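Local coordinates for tegumental protein 20.8 kDa (Clonorchis sinensis, PDB 5X2D) that is a tegumental-allergen-like protein that as a full-length molecule probably binds calcium, this chain being its dynein light chain-like domain, at residues A[59-64]-A[87-92]. Numbering follows the deposited sequence.
Sequences QVMVVD and AYLFWQ
Met61 reaches across to Leu89 and Trp91 with its terminal methyl. The Met61 side chain leaves the backbone extended and then bends at chi3 (55°), which brings Met61 CE back toward the neighbouring strand, 3.5 Å from Leu89 CD2. The same methyl comes obliquely to the Trp91 ring, nearest CH2, while Leu89 runs alongside Met61 and points the same way. Farther along this face, the aliphatic start of Gln59 passes Trp91, CB standing 4.0 Å from CE3, with its amide plane turned 63° from the indole. Beneath these side chains the strands run antiparallel, their axes 166° apart, and Gln59–Trp91, Met61–Leu89 and Val63–Ala87 are hydrogen-bonded pairs, each joined by two backbone bonds; Met61 N to Leu89 O is 2.9 Å. Strand 58-63 is outermost in the sheet of this dynein light chain-like domain within its own chain, with 87-92 between it and 78-83. Met61 to Asp64 continue the sheet into a strand of the second subunit, and Met61 packs on Met61 of that subunit. The other face turns to helix 36-54: Val60 lies beside Phe90, CG2 touching CE2 at 3.6 Å while CG1 sits over one ring face, offset toward the rim. Val62 repeats the side-by-side pairing with Tyr88, its CG2 meeting CD2 at 3.6 Å obliquely, and Leu46 of the helix touches both Val60 and Phe90.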
ATOM      1  N   GLN A  59       7.667   1.823  -6.537  1.00 67.69           N
ATOM      2  CA  GLN A  59       6.268   1.429  -6.558  1.00 66.23           C
ATOM      3  C   GLN A  59       5.421   2.574  -6.043  1.00 83.16           C
ATOM      4  O   GLN A  59       5.616   3.048  -4.919  1.00 85.03           O
ATOM      5  CB  GLN A  59       6.011   0.161  -5.747  1.00 67.35           C
ATOM      6  CG  GLN A  59       4.731  -0.508  -6.225  1.00 93.00           C
ATOM      7  CD  GLN A  59       4.538  -1.909  -5.712  1.00 90.96           C
ATOM      8  OE1 GLN A  59       4.948  -2.234  -4.593  1.00100.56           O
ATOM      9  NE2 GLN A  59       3.911  -2.762  -6.535  1.00 80.29           N
ATOM     10  N   VAL A  60       4.491   3.026  -6.884  1.00 78.62           N
ATOM     11  CA  VAL A  60       3.660   4.184  -6.570  1.00 78.15           C
ATOM     12  C   VAL A  60       2.228   3.720  -6.346  1.00 85.29           C
ATOM     13  O   VAL A  60       1.606   3.108  -7.223  1.00 82.42           O
ATOM     14  CB  VAL A  60       3.686   5.241  -7.696  1.00 75.52           C
ATOM     15  CG1 VAL A  60       2.759   6.394  -7.363  1.00 75.19           C
ATOM     16  CG2 VAL A  60       5.080   5.758  -7.909  1.00 78.56           C
ATOM     17  N   MET A  61       1.716   3.976  -5.153  1.00 80.51           N
ATOM     18  CA  MET A  61       0.351   3.597  -4.856  1.00 81.67           C
ATOM     19  C   MET A  61      -0.476   4.835  -4.551  1.00 81.49           C
ATOM     20  O   MET A  61      -0.089   5.657  -3.723  1.00 94.92           O
ATOM     21  CB  MET A  61       0.306   2.617  -3.690  1.00 68.35           C
ATOM     22  CG  MET A  61      -1.095   2.311  -3.222  1.00 70.08           C
ATOM     23  SD  MET A  61      -1.051   1.010  -1.997  1.00 80.07           S
ATOM     24  CE  MET A  61       0.080   1.712  -0.846  1.00 88.95           C
ATOM     25  N   VAL A  62      -1.593   4.983  -5.251  1.00 78.91           N
ATOM     26  CA  VAL A  62      -2.507   6.093  -5.019  1.00 83.48           C
ATOM     27  C   VAL A  62      -3.783   5.595  -4.342  1.00 84.87           C
ATOM     28  O   VAL A  62      -4.352   4.589  -4.756  1.00 76.54           O
ATOM     29  CB  VAL A  62      -2.856   6.810  -6.344  1.00 87.28           C
ATOM     30  CG1 VAL A  62      -3.718   8.041  -6.086  1.00 89.92           C
ATOM     31  CG2 VAL A  62      -1.577   7.181  -7.101  1.00 88.67           C
ATOM     32  N   VAL A  63      -4.225   6.291  -3.299  1.00 83.99           N
ATOM     33  CA  VAL A  63      -5.426   5.889  -2.565  1.00 87.95           C
ATOM     34  C   VAL A  63      -6.474   6.991  -2.432  1.00 96.08           C
ATOM     35  O   VAL A  63      -6.151   8.148  -2.147  1.00112.46           O
ATOM     36  CB  VAL A  63      -5.082   5.380  -1.150  1.00 86.31           C
ATOM     37  CG1 VAL A  63      -6.361   5.044  -0.361  1.00 91.65           C
ATOM     38  CG2 VAL A  63      -4.196   4.187  -1.245  1.00 79.58           C
ATOM     39  N   ASP A  64      -7.733   6.613  -2.638  1.00112.08           N
ATOM     40  CA  ASP A  64      -8.880   7.483  -2.384  1.00104.29           C
ATOM     41  C   ASP A  64      -9.582   6.888  -1.171  1.00104.78           C
ATOM     42  O   ASP A  64     -10.421   6.004  -1.300  1.00105.99           O
ATOM     43  CB  ASP A  64      -9.788   7.462  -3.623  1.00107.11           C
ATOM     44  CG  ASP A  64     -10.600   8.737  -3.824  1.00125.22           C
ATOM     45  OD1 ASP A  64     -11.178   9.285  -2.856  1.00118.99           O
ATOM     46  OD2 ASP A  64     -10.666   9.183  -4.991  1.00122.91           O
ATOM     47  N   ALA A  87      -4.220  10.258  -1.283  1.00106.73           N
ATOM     48  CA  ALA A  87      -2.877   9.933  -0.796  1.00 94.07           C
ATOM     49  C   ALA A  87      -2.013   9.313  -1.871  1.00 83.94           C
ATOM     50  O   ALA A  87      -2.494   8.544  -2.709  1.00 77.26           O
ATOM     51  CB  ALA A  87      -2.946   8.998   0.410  1.00 89.45           C
ATOM     52  N   TYR A  88      -0.723   9.629  -1.803  1.00 79.42           N
ATOM     53  CA  TYR A  88       0.270   9.107  -2.723  1.00 71.21           C
ATOM     54  C   TYR A  88       1.388   8.437  -1.942  1.00 79.19           C
ATOM     55  O   TYR A  88       2.014   9.057  -1.081  1.00 95.08           O
ATOM     56  CB  TYR A  88       0.819  10.229  -3.614  1.00 82.43           C
ATOM     57  CG  TYR A  88      -0.243  10.837  -4.503  1.00 91.18           C
ATOM     58  CD1 TYR A  88      -1.054  11.868  -4.044  1.00100.12           C
ATOM     59  CD2 TYR A  88      -0.470  10.345  -5.791  1.00 91.81           C
ATOM     60  CE1 TYR A  88      -2.037  12.412  -4.846  1.00103.48           C
ATOM     61  CE2 TYR A  88      -1.456  10.882  -6.599  1.00101.47           C
ATOM     62  CZ  TYR A  88      -2.238  11.917  -6.121  1.00110.69           C
ATOM     63  OH  TYR A  88      -3.230  12.460  -6.916  1.00123.73           O
ATOM     64  N   LEU A  89       1.630   7.164  -2.223  1.00 76.94           N
ATOM     65  CA  LEU A  89       2.695   6.436  -1.549  1.00 77.56           C
ATOM     66  C   LEU A  89       3.834   6.107  -2.522  1.00 78.83           C
ATOM     67  O   LEU A  89       3.607   5.507  -3.588  1.00 75.89           O
ATOM     68  CB  LEU A  89       2.155   5.146  -0.907  1.00 76.67           C
ATOM     69  CG  LEU A  89       1.308   5.305   0.358  1.00 78.68           C
ATOM     70  CD1 LEU A  89      -0.116   5.549  -0.035  1.00 77.10           C
ATOM     71  CD2 LEU A  89       1.404   4.113   1.291  1.00 74.06           C
ATOM     72  N   PHE A  90       5.053   6.509  -2.168  1.00 74.23           N
ATOM     73  CA  PHE A  90       6.221   6.144  -2.962  1.00 79.20           C
ATOM     74  C   PHE A  90       7.144   5.216  -2.185  1.00 84.40           C
ATOM     75  O   PHE A  90       7.433   5.463  -1.005  1.00 83.85           O
ATOM     76  CB  PHE A  90       6.990   7.383  -3.422  1.00 67.16           C
ATOM     77  CG  PHE A  90       6.227   8.229  -4.408  1.00 74.68           C
ATOM     78  CD1 PHE A  90       5.140   9.012  -3.988  1.00 74.93           C
ATOM     79  CD2 PHE A  90       6.571   8.233  -5.756  1.00 67.91           C
ATOM     80  CE1 PHE A  90       4.429   9.801  -4.891  1.00 80.18           C
ATOM     81  CE2 PHE A  90       5.864   9.013  -6.672  1.00 87.25           C
ATOM     82  CZ  PHE A  90       4.786   9.800  -6.237  1.00 85.84           C
ATOM     83  N   TRP A  91       7.575   4.148  -2.858  1.00 78.44           N
ATOM     84  CA  TRP A  91       8.586   3.218  -2.366  1.00 82.03           C
ATOM     85  C   TRP A  91       9.596   2.953  -3.453  1.00 78.21           C
ATOM     86  O   TRP A  91       9.240   2.404  -4.488  1.00 84.98           O
ATOM     87  CB  TRP A  91       8.000   1.854  -1.992  1.00 93.46           C
ATOM     88  CG  TRP A  91       7.060   1.785  -0.859  1.00107.32           C
ATOM     89  CD1 TRP A  91       7.320   2.078   0.445  1.00107.31           C
ATOM     90  CD2 TRP A  91       5.703   1.328  -0.910  1.00118.00           C
ATOM     91  NE1 TRP A  91       6.200   1.854   1.211  1.00114.60           N
ATOM     92  CE2 TRP A  91       5.192   1.395   0.402  1.00115.80           C
ATOM     93  CE3 TRP A  91       4.868   0.877  -1.939  1.00123.55           C
ATOM     94  CZ2 TRP A  91       3.887   1.031   0.713  1.00109.70           C
ATOM     95  CZ3 TRP A  91       3.578   0.517  -1.629  1.00120.51           C
ATOM     96  CH2 TRP A  91       3.103   0.591  -0.311  1.00115.49           C
ATOM     97  N   GLN A  92      10.863   3.230  -3.200  1.00 71.64           N
ATOM     98  CA  GLN A  92      11.896   2.737  -4.086  1.00 66.74           C
ATOM     99  C   GLN A  92      12.101   1.264  -3.748  1.00 67.85           C
ATOM    100  O   GLN A  92      12.337   0.930  -2.613  1.00 68.19           O
ATOM    101  CB  GLN A  92      13.153   3.548  -3.897  1.00 67.03           C
ATOM    102  CG  GLN A  92      14.333   3.090  -4.680  1.00 74.52           C
ATOM    103  CD  GLN A  92      15.539   3.952  -4.391  1.00 81.37           C
ATOM    104  OE1 GLN A  92      15.832   4.270  -3.223  1.00 69.84           O
ATOM    105  NE2 GLN A  92      16.222   4.378  -5.447  1.00 91.97           N
TER